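Local atomic coordinates of phosphonate monoester hydrolase (Ruegeria pomeroyi, PDB entry 4UPK), a protein that belongs to the sulfatase family of the alkaline phosphatase clan and is built as an alpha/beta protein around a large mixed sheet. Residues 63-68 and 371-376; 119-124 and 400-405; 123-128 and 232-237; 391-396 and 413-418. All coordinates share one frame; numbering follows the deposited sequence.

Contact 1 of 4, residues 63-68 and 371-376; sequences RALAQD and PLIIRA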
loop_
_atom_site.group_PDB
_atom_site.type_symbol
_atom_site.label_atom_id
_atom_site.label_comp_id
_atom_site.label_asym_id
_atom_site.label_seq_id
_atom_site.Cartn_x
_atom_site.Cartn_y
_atom_site.Cartn_z
ATOM N N ARG A 63 22.181 -1.014 40.505
ATOM C CA ARG A 63 23.594 -0.769 40.835
ATOM C C ARG A 63 24.421 -2.056 40.733
ATOM O O ARG A 63 25.595 -1.995 40.364
ATOM C CB ARG A 63 23.732 -0.105 42.215
ATOM C CG ARG A 63 23.400 1.376 42.176
ATOM C CD ARG A 63 23.252 2.015 43.547
ATOM N NE ARG A 63 22.607 3.327 43.447
ATOM C CZ ARG A 63 21.932 3.924 44.425
ATOM N NH1 ARG A 63 21.807 3.339 45.612
ATOM N NH2 ARG A 63 21.369 5.105 44.223
ATOM N N ALA A 64 23.795 -3.227 40.997
ATOM C CA ALA A 64 24.468 -4.521 40.855
ATOM C C ALA A 64 24.673 -4.804 39.379
ATOM O O ALA A 64 25.765 -5.234 39.001
ATOM C CB ALA A 64 23.657 -5.639 41.514
ATOM N N LEU A 65 23.652 -4.497 38.530
ATOM C CA LEU A 65 23.753 -4.667 37.077
ATOM C C LEU A 65 24.833 -3.769 36.494
ATOM O O LEU A 65 25.617 -4.242 35.677
ATOM C CB LEU A 65 22.405 -4.449 36.374
ATOM C CG LEU A 65 22.396 -4.630 34.842
ATOM C CD1 LEU A 65 22.505 -6.129 34.443
ATOM C CD2 LEU A 65 21.182 -3.969 34.222
ATOM N N ALA A 66 24.907 -2.492 36.938
ATOM C CA ALA A 66 25.931 -1.529 36.500
ATOM C C ALA A 66 27.346 -2.056 36.835
ATOM O O ALA A 66 28.263 -1.923 36.021
ATOM C CB ALA A 66 25.700 -0.179 37.170
ATOM N N GLN A 67 27.494 -2.690 38.019
ATOM C CA GLN A 67 28.743 -3.295 38.492
ATOM C C GLN A 67 29.187 -4.485 37.613
ATOM O O GLN A 67 30.384 -4.751 37.502
ATOM C CB GLN A 67 28.596 -3.722 39.965
ATOM C CG GLN A 67 29.683 -3.179 40.890
ATOM C CD GLN A 67 29.740 -1.673 40.895
ATOM O OE1 GLN A 67 28.858 -1.004 41.438
ATOM N NE2 GLN A 67 30.770 -1.110 40.264
ATOM N N ASP A 68 28.222 -5.167 36.974
ATOM C CA ASP A 68 28.473 -6.303 36.101
ATOM C C ASP A 68 28.314 -5.930 34.609
ATOM O O ASP A 68 28.237 -6.813 33.750
ATOM C CB ASP A 68 27.532 -7.460 36.505
ATOM C CG ASP A 68 27.894 -8.809 35.925
ATOM O OD1 ASP A 68 29.097 -9.156 35.929
ATOM O OD2 ASP A 68 26.974 -9.516 35.456
ATOM N N PRO A 371 19.661 7.515 32.968
ATOM C CA PRO A 371 20.610 6.421 33.172
ATOM C C PRO A 371 20.590 5.449 31.987
ATOM O O PRO A 371 19.581 5.333 31.294
ATOM C CB PRO A 371 20.118 5.760 34.463
ATOM C CG PRO A 371 18.636 6.031 34.489
ATOM C CD PRO A 371 18.463 7.374 33.831
ATOM N N LEU A 372 21.728 4.779 31.739
ATOM C CA LEU A 372 21.891 3.799 30.686
ATOM C C LEU A 372 22.890 2.721 31.098
ATOM O O LEU A 372 24.054 3.019 31.375
ATOM C CB LEU A 372 22.256 4.415 29.300
ATOM C CG LEU A 372 22.502 3.402 28.154
ATOM C CD1 LEU A 372 21.264 2.576 27.833
ATOM C CD2 LEU A 372 22.968 4.083 26.917
ATOM N N ILE A 373 22.409 1.468 31.155
ATOM C CA ILE A 373 23.217 0.308 31.501
ATOM C C ILE A 373 23.028 -0.674 30.377
ATOM O O ILE A 373 21.893 -0.989 30.000
ATOM C CB ILE A 373 22.891 -0.350 32.893
ATOM C CG1 ILE A 373 22.835 0.690 34.059
ATOM C CG2 ILE A 373 23.889 -1.486 33.211
ATOM C CD1 ILE A 373 22.025 0.238 35.313
ATOM N N ILE A 374 24.148 -1.155 29.825
ATOM C CA ILE A 374 24.103 -2.149 28.778
ATOM C C ILE A 374 24.986 -3.323 29.158
ATOM O O ILE A 374 26.182 -3.154 29.400
ATOM C CB ILE A 374 24.408 -1.590 27.349
ATOM C CG1 ILE A 374 23.395 -0.466 26.947
ATOM C CG2 ILE A 374 24.446 -2.740 26.307
ATOM C CD1 ILE A 374 23.655 0.233 25.559
ATOM N N ARG A 375 24.384 -4.516 29.216
ATOM C CA ARG A 375 25.125 -5.737 29.447
ATOM C C ARG A 375 25.011 -6.595 28.207
ATOM O O ARG A 375 23.916 -6.849 27.708
ATOM C CB ARG A 375 24.637 -6.524 30.673
ATOM C CG ARG A 375 25.746 -7.442 31.170
ATOM C CD ARG A 375 25.296 -8.438 32.196
ATOM N NE ARG A 375 26.382 -9.357 32.553
ATOM C CZ ARG A 375 26.727 -10.440 31.859
ATOM N NH1 ARG A 375 26.087 -10.753 30.737
ATOM N NH2 ARG A 375 27.729 -11.204 32.268
ATOM N N ALA A 376 26.153 -7.039 27.715
ATOM C CA ALA A 376 26.224 -7.907 26.560
ATOM C C ALA A 376 27.252 -8.979 26.865
ATOM O O ALA A 376 28.260 -8.662 27.503
ATOM C CB ALA A 376 26.652 -7.105 25.335
HETATM O O HOH W 1 30.409 -10.227 33.778
#
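Leu65 and Ala66 of helix 60-67, with Asp68 just after its end, rest on Ile373 and Arg375 of strand 372-375, a helix-on-sheet contact with an apolar centre and a salt bridge at one end. The axes of residues 63-67 and 372-375 approach to 8.5 Å at 53°. Ile373 uses both of its branches: Ile373 CG2 meets Leu65 CD2 at 3.8 Å, and Ile373 CD1 reaches Ala66 CB at 4.1 Å. Such layering of helices on a central sheet is the architecture of the sulfatase family, and here the strand receiving the helix lies between strands 70-76 and 340-346, antiparallel to both. Beside this apolar patch, Arg375 runs extended from CG to NE, its CG anti to the backbone N (chi1 -158°), which extends NE to Asp68. Arg375 NE donates to Asp68 OD2 at 3.0 Å in a salt bridge that is noticeably bent, the nitrogen lying above the carboxylate plane and the two flat groups tilted 38° apart. A water bridges the same two groups, donating to Asp68 OD1 (2.7 Å) and accepting from Arg375 NH2 (3.2 Å). Asp68 OD2 is also hydrogen-bonded to the hydroxyl of Tyr337, a residue that also touches Leu65.

Contact 2 of 4, residues 119-124 and 400-405; sequences RKAGYL and DWVGQE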
loop_
_atom_site.group_PDB
_atom_site.type_symbol
_atom_site.label_atom_id
_atom_site.label_comp_id
_atom_site.label_asym_id
_atom_site.label_seq_id
_atom_site.Cartn_x
_atom_site.Cartn_y
_atom_site.Cartn_z
ATOM N N ARG A 119 11.833 -7.905 13.425
ATOM C CA ARG A 119 10.975 -8.882 12.743
ATOM C C ARG A 119 11.666 -9.455 11.501
ATOM O O ARG A 119 11.480 -10.641 11.178
ATOM C CB ARG A 119 9.623 -8.270 12.369
ATOM C CG ARG A 119 8.661 -8.204 13.543
ATOM C CD ARG A 119 7.242 -8.129 13.045
ATOM N NE ARG A 119 6.290 -8.157 14.149
ATOM C CZ ARG A 119 5.192 -8.906 14.182
ATOM N NH1 ARG A 119 4.913 -9.735 13.180
ATOM N NH2 ARG A 119 4.374 -8.843 15.222
ATOM N N LYS A 120 12.484 -8.608 10.825
ATOM C CA LYS A 120 13.314 -8.988 9.672
ATOM C C LYS A 120 14.417 -9.975 10.105
ATOM O O LYS A 120 14.796 -10.847 9.327
ATOM C CB LYS A 120 13.926 -7.754 8.989
ATOM C CG LYS A 120 12.906 -6.808 8.357
ATOM C CD LYS A 120 13.600 -5.622 7.712
ATOM C CE LYS A 120 12.612 -4.641 7.137
ATOM N NZ LYS A 120 13.263 -3.380 6.686
ATOM N N ALA A 121 14.876 -9.868 11.369
ATOM C CA ALA A 121 15.869 -10.742 12.000
ATOM C C ALA A 121 15.231 -12.050 12.573
ATOM O O ALA A 121 15.950 -12.906 13.101
ATOM C CB ALA A 121 16.622 -9.980 13.090
ATOM N N GLY A 122 13.902 -12.191 12.430
ATOM C CA GLY A 122 13.145 -13.369 12.843
ATOM C C GLY A 122 12.590 -13.332 14.252
ATOM O O GLY A 122 12.077 -14.339 14.746
ATOM N N TYR A 123 12.677 -12.174 14.911
ATOM C CA TYR A 123 12.183 -11.980 16.272
ATOM C C TYR A 123 10.727 -11.541 16.322
ATOM O O TYR A 123 10.278 -10.759 15.477
ATOM C CB TYR A 123 13.016 -10.920 16.997
ATOM C CG TYR A 123 14.409 -11.363 17.386
ATOM C CD1 TYR A 123 15.485 -11.177 16.526
ATOM C CD2 TYR A 123 14.665 -11.902 18.643
ATOM C CE1 TYR A 123 16.780 -11.560 16.890
ATOM C CE2 TYR A 123 15.950 -12.302 19.012
ATOM C CZ TYR A 123 17.003 -12.129 18.130
ATOM O OH TYR A 123 18.268 -12.483 18.510
ATOM N N LEU A 124 10.001 -12.015 17.350
ATOM C CA LEU A 124 8.651 -11.544 17.620
ATOM C C LEU A 124 8.833 -10.562 18.783
ATOM O O LEU A 124 9.161 -10.996 19.890
ATOM C CB LEU A 124 7.668 -12.677 17.981
ATOM C CG LEU A 124 6.213 -12.233 18.273
ATOM C CD1 LEU A 124 5.481 -11.841 17.006
ATOM C CD2 LEU A 124 5.441 -13.312 18.959
ATOM N N ASP A 400 22.793 -4.009 15.505
ATOM C CA ASP A 400 24.192 -4.363 15.296
ATOM C C ASP A 400 24.476 -5.698 16.000
ATOM O O ASP A 400 24.910 -6.650 15.347
ATOM C CB ASP A 400 25.093 -3.231 15.833
ATOM C CG ASP A 400 26.593 -3.401 15.694
ATOM O OD1 ASP A 400 27.028 -4.414 15.102
ATOM O OD2 ASP A 400 27.338 -2.515 16.182
ATOM N N TRP A 401 24.147 -5.783 17.315
ATOM C CA TRP A 401 24.354 -6.964 18.147
ATOM C C TRP A 401 23.665 -8.243 17.623
ATOM O O TRP A 401 24.266 -9.312 17.699
ATOM C CB TRP A 401 24.002 -6.659 19.610
ATOM C CG TRP A 401 24.393 -7.744 20.561
ATOM C CD1 TRP A 401 25.604 -7.908 21.169
ATOM C CD2 TRP A 401 23.557 -8.814 21.029
ATOM N NE1 TRP A 401 25.572 -9.013 21.992
ATOM C CE2 TRP A 401 24.334 -9.600 21.908
ATOM C CE3 TRP A 401 22.229 -9.200 20.769
ATOM C CZ2 TRP A 401 23.819 -10.734 22.555
ATOM C CZ3 TRP A 401 21.721 -10.321 21.409
ATOM C CH2 TRP A 401 22.511 -11.074 22.293
ATOM N N VAL A 402 22.447 -8.133 17.056
ATOM C CA VAL A 402 21.721 -9.274 16.483
ATOM C C VAL A 402 22.200 -9.594 15.044
ATOM O O VAL A 402 21.884 -10.666 14.500
ATOM C CB VAL A 402 20.164 -9.163 16.590
ATOM C CG1 VAL A 402 19.718 -8.916 18.022
ATOM C CG2 VAL A 402 19.597 -8.086 15.663
ATOM N N GLY A 403 22.939 -8.655 14.444
ATOM C CA GLY A 403 23.473 -8.783 13.094
ATOM C C GLY A 403 22.478 -8.424 12.012
ATOM O O GLY A 403 22.520 -8.997 10.923
ATOM N N GLN A 404 21.568 -7.481 12.309
ATOM C CA GLN A 404 20.533 -7.004 11.391
ATOM C C GLN A 404 20.923 -5.627 10.865
ATOM O O GLN A 404 21.389 -4.789 11.644
ATOM C CB GLN A 404 19.164 -6.958 12.104
ATOM C CG GLN A 404 17.982 -6.542 11.234
ATOM C CD GLN A 404 17.753 -7.427 10.017
ATOM O OE1 GLN A 404 17.842 -8.664 10.073
ATOM N NE2 GLN A 404 17.411 -6.807 8.888
ATOM N N GLU A 405 20.736 -5.402 9.548
ATOM C CA GLU A 405 21.037 -4.156 8.846
ATOM C C GLU A 405 20.352 -2.978 9.523
ATOM O O GLU A 405 19.161 -3.053 9.849
ATOM C CB GLU A 405 20.579 -4.247 7.379
ATOM C CG GLU A 405 21.088 -3.116 6.498
ATOM C CD GLU A 405 20.623 -3.111 5.053
ATOM O OE1 GLU A 405 20.111 -4.148 4.570
ATOM O OE2 GLU A 405 20.791 -2.061 4.393
#
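Gln404 folds its amide over Lys120 and Ala121, while Val402 meets the hydroxyl end of the Tyr123 ring; the two segments touch by van der Waals contact with no hydrogen bond between them. Gln404 OE1 comes to 3.5 Å from Ala121 CB, and Gln404 NE2 lies 3.6 Å from Lys120 CB. The bend at chi2 (58°) brings the amide back over the end of the first helix, and the Lys120 and Gln404 side chains cross at about a right angle. Val402 CG1 approaches Tyr123 OH at 3.9 Å and CE1 at 4.1 Å, meeting the ring obliquely. Its other methyl, CG2, lies more loosely against Ala121 CB. Both segments are helix ends, and both close in a Schellman motif: Gly122 terminates helix 114-120 and Gly403 terminates helix 394-402, each with positive phi, so that the chains turn off immediately beside the residues that touch. Farther out, Tyr123 OH is fixed by a hydrogen bond with Ser34 O, and Met118 packs against both Tyr123 and Val402. The extended Lys120 chain ends in a salt bridge between NZ and Glu117. The end of helix 114-120 also meets the second subunit, where Arg119 forms a salt bridge with Asp144 and Lys120 O accepts from Asn143, both of that neighbouring chain.

Contact 3 of 4, residues 123-128 and 232-237; sequences YLPLLF and NWFAHL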
loop_
_atom_site.group_PDB
_atom_site.type_symbol
_atom_site.label_atom_id
_atom_site.label_comp_id
_atom_site.label_asym_id
_atom_site.label_seq_id
_atom_site.Cartn_x
_atom_site.Cartn_y
_atom_site.Cartn_z
ATOM N N TYR A 123 12.677 -12.174 14.911
ATOM C CA TYR A 123 12.183 -11.980 16.272
ATOM C C TYR A 123 10.727 -11.541 16.322
ATOM O O TYR A 123 10.278 -10.759 15.477
ATOM C CB TYR A 123 13.016 -10.920 16.997
ATOM C CG TYR A 123 14.409 -11.363 17.386
ATOM C CD1 TYR A 123 15.485 -11.177 16.526
ATOM C CD2 TYR A 123 14.665 -11.902 18.643
ATOM C CE1 TYR A 123 16.780 -11.560 16.890
ATOM C CE2 TYR A 123 15.950 -12.302 19.012
ATOM C CZ TYR A 123 17.003 -12.129 18.130
ATOM O OH TYR A 123 18.268 -12.483 18.510
ATOM N N LEU A 124 10.001 -12.015 17.350
ATOM C CA LEU A 124 8.651 -11.544 17.620
ATOM C C LEU A 124 8.833 -10.562 18.783
ATOM O O LEU A 124 9.161 -10.996 19.890
ATOM C CB LEU A 124 7.668 -12.677 17.981
ATOM C CG LEU A 124 6.213 -12.233 18.273
ATOM C CD1 LEU A 124 5.481 -11.841 17.006
ATOM C CD2 LEU A 124 5.441 -13.312 18.959
ATOM N N PRO A 125 8.716 -9.231 18.537
ATOM C CA PRO A 125 8.925 -8.262 19.624
ATOM C C PRO A 125 7.794 -8.316 20.652
ATOM O O PRO A 125 6.658 -7.946 20.360
ATOM C CB PRO A 125 9.031 -6.910 18.888
ATOM C CG PRO A 125 9.102 -7.246 17.432
ATOM C CD PRO A 125 8.386 -8.541 17.282
ATOM N N LEU A 126 8.095 -8.823 21.847
ATOM C CA LEU A 126 7.089 -8.966 22.906
ATOM C C LEU A 126 6.997 -7.699 23.728
ATOM O O LEU A 126 8.017 -7.225 24.242
ATOM C CB LEU A 126 7.401 -10.174 23.794
ATOM C CG LEU A 126 7.634 -11.512 23.063
ATOM C CD1 LEU A 126 8.295 -12.516 23.967
ATOM C CD2 LEU A 126 6.353 -12.057 22.464
ATOM N N LEU A 127 5.779 -7.134 23.836
ATOM C CA LEU A 127 5.549 -5.917 24.601
ATOM C C LEU A 127 4.849 -6.118 25.923
ATOM O O LEU A 127 3.723 -6.614 25.982
ATOM C CB LEU A 127 4.852 -4.820 23.758
ATOM C CG LEU A 127 4.529 -3.485 24.442
ATOM C CD1 LEU A 127 5.816 -2.672 24.725
ATOM C CD2 LEU A 127 3.576 -2.668 23.581
ATOM N N PHE A 128 5.518 -5.669 26.996
ATOM C CA PHE A 128 4.989 -5.680 28.358
ATOM C C PHE A 128 4.932 -4.232 28.795
ATOM O O PHE A 128 5.947 -3.678 29.238
ATOM C CB PHE A 128 5.881 -6.509 29.280
ATOM C CG PHE A 128 5.864 -7.972 28.953
ATOM C CD1 PHE A 128 4.928 -8.818 29.538
ATOM C CD2 PHE A 128 6.797 -8.515 28.077
ATOM C CE1 PHE A 128 4.912 -10.179 29.238
ATOM C CE2 PHE A 128 6.786 -9.876 27.776
ATOM C CZ PHE A 128 5.843 -10.702 28.364
ATOM N N ASN A 232 15.094 -17.667 20.599
ATOM C CA ASN A 232 15.615 -16.295 20.610
ATOM C C ASN A 232 14.452 -15.344 20.821
ATOM O O ASN A 232 13.565 -15.266 19.971
ATOM C CB ASN A 232 16.368 -15.976 19.322
ATOM C CG ASN A 232 17.706 -16.651 19.191
ATOM O OD1 ASN A 232 18.175 -17.370 20.073
ATOM N ND2 ASN A 232 18.360 -16.415 18.073
ATOM N N TRP A 233 14.415 -14.675 21.969
ATOM C CA TRP A 233 13.328 -13.759 22.256
ATOM C C TRP A 233 13.796 -12.318 22.349
ATOM O O TRP A 233 14.972 -12.054 22.600
ATOM C CB TRP A 233 12.488 -14.194 23.503
ATOM C CG TRP A 233 13.276 -14.470 24.742
ATOM C CD1 TRP A 233 13.566 -15.690 25.266
ATOM C CD2 TRP A 233 13.822 -13.504 25.649
ATOM N NE1 TRP A 233 14.291 -15.550 26.420
ATOM C CE2 TRP A 233 14.472 -14.218 26.677
ATOM C CE3 TRP A 233 13.860 -12.093 25.676
ATOM C CZ2 TRP A 233 15.146 -13.579 27.727
ATOM C CZ3 TRP A 233 14.513 -11.462 26.723
ATOM C CH2 TRP A 233 15.136 -12.203 27.742
ATOM N N PHE A 234 12.847 -11.391 22.130
ATOM C CA PHE A 234 12.977 -9.952 22.265
ATOM C C PHE A 234 11.777 -9.484 23.107
ATOM O O PHE A 234 10.624 -9.544 22.648
ATOM C CB PHE A 234 13.037 -9.256 20.881
ATOM C CG PHE A 234 13.009 -7.743 20.859
ATOM C CD1 PHE A 234 13.584 -7.001 21.890
ATOM C CD2 PHE A 234 12.466 -7.060 19.778
ATOM C CE1 PHE A 234 13.565 -5.598 21.862
ATOM C CE2 PHE A 234 12.447 -5.658 19.749
ATOM C CZ PHE A 234 13.014 -4.938 20.779
ATOM N N ALA A 235 12.064 -9.063 24.356
ATOM C CA ALA A 235 11.056 -8.602 25.306
ATOM C C ALA A 235 11.323 -7.158 25.650
ATOM O O ALA A 235 12.469 -6.778 25.960
ATOM C CB ALA A 235 11.061 -9.458 26.567
ATOM N N HIS A 236 10.253 -6.350 25.559
ATOM C CA HIS A 236 10.267 -4.925 25.847
ATOM C C HIS A 236 9.358 -4.680 27.046
ATOM O O HIS A 236 8.144 -4.838 26.950
ATOM C CB HIS A 236 9.866 -4.081 24.604
ATOM C CG HIS A 236 10.097 -2.611 24.777
ATOM N ND1 HIS A 236 11.096 -2.123 25.614
ATOM C CD2 HIS A 236 9.480 -1.560 24.186
ATOM C CE1 HIS A 236 11.055 -0.810 25.499
ATOM N NE2 HIS A 236 10.090 -0.423 24.665
ATOM N N LEU A 237 9.961 -4.332 28.191
ATOM C CA LEU A 237 9.269 -4.139 29.467
ATOM C C LEU A 237 9.414 -2.667 29.916
ATOM O O LEU A 237 10.526 -2.137 30.000
ATOM C CB LEU A 237 9.805 -5.174 30.484
ATOM C CG LEU A 237 9.407 -5.118 31.971
ATOM C CD1 LEU A 237 8.003 -5.652 32.210
ATOM C CD2 LEU A 237 10.381 -5.940 32.797
HETATM O O HOH W 2 11.304 -14.427 18.907
#
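Three backbone hydrogen bonds zip strand 125-127 to strand 234-239 in parallel register: Leu126 N to Phe234 O at 2.7 Å, His236 N to Leu126 O at 2.7 Å, and Phe128 N to His236 O at 2.8 Å. All three are nearly straight, with angles at the hydrogen of 160° or more. Leu126 thus uses both its N-H and its carbonyl on this one neighbour, and His236 does the same in return, the alternation expected of a parallel pair. Just before the paired residues, a water bridges the segments, accepting from Leu124 N and donating to Asn232 O at 2.6 Å. There the Tyr123 ring lies obliquely against residues 232-234, its CE2 3.7 Å from Asn232 CB and its CD2 3.8 Å from Phe234 CB; Asn232 OD1 accepts from Ser34 N. On the sheet face bearing Pro125, Leu127, Phe234 and His236, Pro125 CB presses obliquely on Phe234 CD2 at 3.6 Å, and Leu127 lies alongside His236. On the face of Leu126, Phe128, Ala235 and Leu237, Phe128 CB meets Leu237 CD1 at 3.7 Å. The pair belongs to the large mixed sheet: strand 158-162 adds on beyond 125-127 and strand 35-41 beyond 234-239, both parallel. His236 ND1 is hydrogen-bonded to Phe38 O of the latter, and helix 114-120 packs on Pro125 and Phe234 through Ala115 and Met118.

Contact 4 of 4, residues 391-396 and 413-418; sequences SIDLMP and RSLRPF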
loop_
_atom_site.group_PDB
_atom_site.type_symbol
_atom_site.label_atom_id
_atom_site.label_comp_id
_atom_site.label_asym_id
_atom_site.label_seq_id
_atom_site.Cartn_x
_atom_site.Cartn_y
_atom_site.Cartn_z
ATOM N N SER A 391 19.715 9.021 23.131
ATOM C CA SER A 391 18.644 8.017 23.193
ATOM C C SER A 391 18.448 7.266 21.867
ATOM O O SER A 391 18.008 6.115 21.861
ATOM C CB SER A 391 17.345 8.671 23.661
ATOM O OG SER A 391 16.950 9.699 22.770
ATOM N N ILE A 392 18.799 7.927 20.743
ATOM C CA ILE A 392 18.714 7.404 19.377
ATOM C C ILE A 392 19.783 6.348 19.068
ATOM O O ILE A 392 19.684 5.669 18.056
ATOM C CB ILE A 392 18.717 8.569 18.354
ATOM C CG1 ILE A 392 20.007 9.426 18.466
ATOM C CG2 ILE A 392 17.441 9.399 18.496
ATOM C CD1 ILE A 392 20.296 10.290 17.266
ATOM N N ASP A 393 20.789 6.199 19.959
ATOM C CA ASP A 393 21.879 5.225 19.840
ATOM C C ASP A 393 21.479 3.812 20.289
ATOM O O ASP A 393 22.235 2.868 20.076
ATOM C CB ASP A 393 23.094 5.690 20.666
ATOM C CG ASP A 393 23.721 7.002 20.249
ATOM O OD1 ASP A 393 23.453 7.463 19.098
ATOM O OD2 ASP A 393 24.482 7.571 21.055
ATOM N N LEU A 394 20.299 3.660 20.903
ATOM C CA LEU A 394 19.863 2.363 21.424
ATOM C C LEU A 394 19.415 1.376 20.340
ATOM O O LEU A 394 19.935 0.261 20.290
ATOM C CB LEU A 394 18.827 2.560 22.538
ATOM C CG LEU A 394 19.351 2.737 23.975
ATOM C CD1 LEU A 394 20.303 3.905 24.115
ATOM C CD2 LEU A 394 18.203 2.971 24.918
ATOM N N MET A 395 18.496 1.799 19.446
ATOM C CA MET A 395 18.020 0.982 18.323
ATOM C C MET A 395 19.215 0.443 17.480
ATOM O O MET A 395 19.286 -0.773 17.306
ATOM C CB MET A 395 16.962 1.731 17.453
ATOM C CG MET A 395 16.904 1.246 16.009
ATOM S SD MET A 395 15.439 1.810 15.170
ATOM C CE MET A 395 15.481 0.828 13.689
ATOM N N PRO A 396 20.177 1.289 16.997
ATOM C CA PRO A 396 21.298 0.744 16.210
ATOM C C PRO A 396 22.219 -0.206 16.975
ATOM O O PRO A 396 22.798 -1.097 16.357
ATOM C CB PRO A 396 22.022 1.998 15.695
ATOM C CG PRO A 396 21.668 3.055 16.656
ATOM C CD PRO A 396 20.259 2.766 17.072
ATOM N N ARG A 413 23.896 6.109 16.378
ATOM C CA ARG A 413 25.046 5.267 16.096
ATOM C C ARG A 413 25.193 4.196 17.179
ATOM O O ARG A 413 24.971 4.464 18.362
ATOM C CB ARG A 413 26.322 6.118 16.000
ATOM C CG ARG A 413 26.362 7.029 14.772
ATOM C CD ARG A 413 27.633 7.853 14.695
ATOM N NE ARG A 413 28.843 7.029 14.608
ATOM C CZ ARG A 413 30.080 7.514 14.664
ATOM N NH1 ARG A 413 30.283 8.819 14.776
ATOM N NH2 ARG A 413 31.120 6.699 14.616
ATOM N N SER A 414 25.561 2.982 16.760
ATOM C CA SER A 414 25.771 1.838 17.646
ATOM C C SER A 414 26.771 2.140 18.771
ATOM O O SER A 414 27.850 2.695 18.529
ATOM C CB SER A 414 26.235 0.629 16.842
ATOM O OG SER A 414 26.424 -0.509 17.665
ATOM N N LEU A 415 26.399 1.760 20.001
ATOM C CA LEU A 415 27.221 1.917 21.195
ATOM C C LEU A 415 28.111 0.703 21.423
ATOM O O LEU A 415 28.839 0.663 22.419
ATOM C CB LEU A 415 26.332 2.149 22.425
ATOM C CG LEU A 415 25.502 3.425 22.451
ATOM C CD1 LEU A 415 24.692 3.496 23.723
ATOM C CD2 LEU A 415 26.368 4.666 22.310
ATOM N N ARG A 416 28.052 -0.289 20.509
ATOM C CA ARG A 416 28.828 -1.523 20.577
ATOM C C ARG A 416 30.338 -1.325 20.796
ATOM O O ARG A 416 30.846 -1.992 21.699
ATOM C CB ARG A 416 28.515 -2.466 19.408
ATOM C CG ARG A 416 28.577 -3.927 19.796
ATOM C CD ARG A 416 28.206 -4.797 18.636
ATOM N NE ARG A 416 28.576 -6.186 18.875
ATOM C CZ ARG A 416 28.394 -7.163 17.996
ATOM N NH1 ARG A 416 27.832 -6.909 16.817
ATOM N NH2 ARG A 416 28.763 -8.404 18.287
ATOM N N PRO A 417 31.071 -0.397 20.102
ATOM C CA PRO A 417 32.520 -0.213 20.414
ATOM C C PRO A 417 32.839 0.051 21.899
ATOM O O PRO A 417 33.818 -0.490 22.414
ATOM C CB PRO A 417 32.930 0.985 19.534
ATOM C CG PRO A 417 31.971 0.956 18.413
ATOM C CD PRO A 417 30.661 0.501 18.996
ATOM N N PHE A 418 31.990 0.844 22.582
ATOM C CA PHE A 418 32.064 1.176 24.015
ATOM C C PHE A 418 31.944 -0.024 24.960
ATOM O O PHE A 418 32.457 0.044 26.081
ATOM C CB PHE A 418 30.963 2.191 24.387
ATOM C CG PHE A 418 31.084 3.530 23.703
ATOM C CD1 PHE A 418 31.993 4.484 24.158
ATOM C CD2 PHE A 418 30.259 3.860 22.639
ATOM C CE1 PHE A 418 32.067 5.742 23.563
ATOM C CE2 PHE A 418 30.333 5.115 22.047
ATOM C CZ PHE A 418 31.248 6.043 22.500
#
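Asp393 carries the polar part of this contact: its OD1 accepts from the backbone N of Arg413 at 3.1 Å along an almost straight N-H (171°). The donor stands above the carboxylate plane, tilted 42° out of it. OD1 also forms a salt bridge with Arg428 and OD2 accepts from Glu390 N, so a buried carboxylate is gripped at both oxygens and its rotation is fixed. Within the second segment, Ser414 OG accepts from Arg416 N at 3.3 Å, a capping bond at the start of helix 416-419. With OG anti to the backbone N (chi1 -179°), the hydroxyl serves that turn while also bonding to Asp400.

Apolar contacts lie beside these bonds. Leu415 crosses Asp393 at about a right angle, its CG 3.8 Å from Asp393 CB and its CD2 3.7 Å from Asp393 OD2, packing a methyl against the carboxylate. Leu394 CD1 touches Leu415 CD1 more distantly, at 4.4 Å. The ring of Pro396 lies against the Arg413-Ser414 peptide, with Pro396 CG 3.7 Å from Arg413 C and Pro396 CB 3.8 Å from Ser414 N.

Helix 394-402 begins against the loop leading to helix 416-419, a loop from which the Arg413 guanidinium reaches a salt bridge with Asp426. Both helices are laid on the large sheet, where Leu394 and Leu415 pack on Leu372 of strand 372-375 and Leu415 also on Phe72 of strand 70-76.

Contacts 1 and 3 join the same mixed sheet at strands well apart, with centres about 20 Å from each other and no direct touch. Contacts 2 and 4 share helix 394-402, about 15 Å apart between centres, and are tied by Asp400, whose OD2 lies 2.7 Å from Ser414 OG and whose OD1 forms a salt bridge with Arg416 NH1 at 3.1 Å. Contact 4 reaches contact 1 through Leu415 CD1, 3.7 Å from Leu372 CD2, on the strand face turned away from Ile373. Contact 2 runs straight into contact 3 along the chain through Tyr123 and Leu124, and it touches contact 1 where Ala376 CB meets Trp401 NE1 at 4.0 Å.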